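Local coordinates for protein putative TIM-barrel metal-dependent hydrolase (Mycobacterium avium subsp. paratuberculosis S397, PDB 4DZI) that probably catalyses metal-dependent hydrolysis as a member of the amidohydrolase family, holding a pair of cadmium ions in its bimetal site in this crystal, at residues 306-309 with 310-314. Numbering follows the deposited sequence.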
ATOM      1  N   LEU C 306     -12.901  -0.066  -3.078  1.00 17.96           N
ATOM      2  CA  LEU C 306     -14.101  -0.843  -2.749  1.00 15.81           C
ATOM      3  C   LEU C 306     -15.126  -0.714  -3.874  1.00 18.00           C
ATOM      4  O   LEU C 306     -15.764  -1.699  -4.225  1.00 22.27           O
ATOM      5  CB  LEU C 306     -14.733  -0.361  -1.430  1.00 16.53           C
ATOM      6  CG  LEU C 306     -13.905  -0.759  -0.220  1.00 15.53           C
ATOM      7  CD1 LEU C 306     -14.492  -0.053   0.997  1.00 16.54           C
ATOM      8  CD2 LEU C 306     -13.903  -2.279  -0.037  1.00 18.24           C
ATOM      9  N   LYS C 307     -15.246   0.497  -4.417  1.00 18.67           N
ATOM     10  CA  LYS C 307     -16.215   0.754  -5.487  1.00 23.69           C
ATOM     11  C   LYS C 307     -15.863  -0.098  -6.713  1.00 28.53           C
ATOM     12  O   LYS C 307     -16.743  -0.644  -7.388  1.00 23.50           O
ATOM     13  CB  LYS C 307     -16.195   2.225  -5.894  1.00 19.32           C
ATOM     14  CG  LYS C 307     -16.967   3.183  -5.014  1.00 25.91           C
ATOM     15  CD  LYS C 307     -17.029   4.541  -5.716  1.00 37.51           C
ATOM     16  CE  LYS C 307     -17.475   5.666  -4.792  1.00 50.03           C
ATOM     17  NZ  LYS C 307     -18.794   5.395  -4.154  1.00 85.96           N
ATOM     18  N   LYS C 308     -14.573  -0.178  -7.018  1.00 23.94           N
ATOM     19  CA  LYS C 308     -14.096  -1.003  -8.142  1.00 22.05           C
ATOM     20  C   LYS C 308     -14.338  -2.486  -7.876  1.00 28.78           C
ATOM     21  O   LYS C 308     -14.848  -3.208  -8.725  1.00 22.98           O
ATOM     22  CB  LYS C 308     -12.610  -0.710  -8.383  1.00 20.02           C
ATOM     23  CG  LYS C 308     -11.882  -1.675  -9.322  1.00 33.14           C
ATOM     24  CD  LYS C 308     -12.169  -1.444 -10.792  1.00 56.07           C
ATOM     25  CE  LYS C 308     -11.357  -2.413 -11.647  1.00 71.40           C
ATOM     26  NZ  LYS C 308      -9.893  -2.365 -11.358  1.00 45.46           N
ATOM     27  N   ALA C 309     -13.991  -2.967  -6.686  1.00 20.02           N
ATOM     28  CA  ALA C 309     -14.231  -4.375  -6.398  1.00 18.63           C
ATOM     29  C   ALA C 309     -15.742  -4.772  -6.513  1.00 20.98           C
ATOM     30  O   ALA C 309     -16.059  -5.868  -6.988  1.00 21.23           O
ATOM     31  CB  ALA C 309     -13.654  -4.756  -5.030  1.00 22.50           C
ATOM     32  N   ALA C 310     -16.642  -3.911  -6.024  1.00 22.12           N
ATOM     33  CA  ALA C 310     -18.078  -4.190  -5.974  1.00 21.88           C
ATOM     34  C   ALA C 310     -18.660  -4.187  -7.379  1.00 27.49           C
ATOM     35  O   ALA C 310     -19.592  -4.920  -7.692  1.00 31.65           O
ATOM     36  CB  ALA C 310     -18.805  -3.160  -5.108  1.00 27.88           C
ATOM     37  N   ASN C 311     -18.091  -3.349  -8.216  1.00 23.02           N
ATOM     38  CA  ASN C 311     -18.524  -3.302  -9.605  1.00 37.60           C
ATOM     39  C   ASN C 311     -18.097  -4.513 -10.458  1.00 50.61           C
ATOM     40  O   ASN C 311     -18.863  -5.007 -11.301  1.00 37.31           O
ATOM     41  CB  ASN C 311     -18.027  -2.036 -10.261  1.00 23.77           C
ATOM     42  CG  ASN C 311     -18.596  -1.874 -11.653  1.00 62.71           C
ATOM     43  OD1 ASN C 311     -17.938  -2.184 -12.638  1.00 34.16           O
ATOM     44  ND2 ASN C 311     -19.851  -1.451 -11.735  1.00 37.11           N
ATOM     45  N   THR C 312     -16.878  -4.989 -10.241  1.00 32.32           N
ATOM     46  CA  THR C 312     -16.342  -6.096 -11.039  1.00 25.78           C
ATOM     47  C   THR C 312     -16.747  -7.476 -10.506  1.00 36.71           C
ATOM     48  O   THR C 312     -16.833  -8.442 -11.260  1.00 32.22           O
ATOM     49  CB  THR C 312     -14.824  -5.947 -11.231  1.00 36.17           C
ATOM     50  OG1 THR C 312     -14.188  -5.989  -9.958  1.00 38.72           O
ATOM     51  CG2 THR C 312     -14.517  -4.604 -11.873  1.00 38.63           C
ATOM     52  N   GLN C 313     -17.037  -7.561  -9.213  1.00 29.59           N
ATOM     53  CA  GLN C 313     -17.486  -8.807  -8.613  1.00 29.18           C
ATOM     54  C   GLN C 313     -18.710  -8.593  -7.728  1.00 38.92           C
ATOM     55  O   GLN C 313     -18.684  -8.904  -6.534  1.00 31.70           O
ATOM     56  CB  GLN C 313     -16.346  -9.471  -7.834  1.00 35.75           C
ATOM     57  CG  GLN C 313     -15.107  -9.708  -8.685  1.00 43.15           C
ATOM     58  CD  GLN C 313     -14.081 -10.620  -8.031  1.00 41.26           C
ATOM     59  OE1 GLN C 313     -13.023 -10.165  -7.612  1.00 37.66           O
ATOM     60  NE2 GLN C 313     -14.391 -11.913  -7.946  1.00 45.45           N
ATOM     61  N   PRO C 314     -19.801  -8.081  -8.321  1.00 34.91           N
ATOM     62  CA  PRO C 314     -21.027  -7.729  -7.593  1.00 34.36           C
ATOM     63  C   PRO C 314     -21.589  -8.884  -6.787  1.00 38.29           C
ATOM     64  O   PRO C 314     -22.246  -8.671  -5.768  1.00 35.62           O
ATOM     65  CB  PRO C 314     -22.006  -7.295  -8.706  1.00 35.16           C
ATOM     66  CG  PRO C 314     -21.412  -7.802  -9.980  1.00 31.66           C
ATOM     67  CD  PRO C 314     -19.926  -7.862  -9.773  1.00 41.29           C
TER
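Thr312 and Lys308, one turn apart at the C-terminal end of helix 298-312, illustrate how a threonine side chain can double a helical backbone bond. The carbonyl oxygen of Lys308 accepts two bonds from the same residue: Thr312 N reaches Lys308 O at 3.1 Å, almost in line with the C=O, and Thr312 OG1 reaches Lys308 O, also at 3.1 Å, more obliquely, with a C=O...OG1 angle of 135°. A chi1 of 62° tucks OG1 of Thr312 into the gap flanked by its own N and C, folding the hydroxyl back onto the preceding turn.

The remaining bonds are regular helical pairs, N-H of residue i+4 to C=O of residue i: Ala310 N to Leu306 O, Asn311 N to Lys307 O and, closing the last turn, Gln313 N to Ala309 O at 3.0 Å. Gln313 itself has already left helical geometry.

Apolar contact between side chains is slight; Lys308 CE passes across the methyl of Thr312, CE to CG2 being 3.9 Å.

Around this helix end, Leu306 packs on helix 266-277 and, with Ala310, on Pro321 of helix 321-328, while Asn311 OD1 bonds to Ile79 N of the second subunit, placing the terminus at the dimer interface.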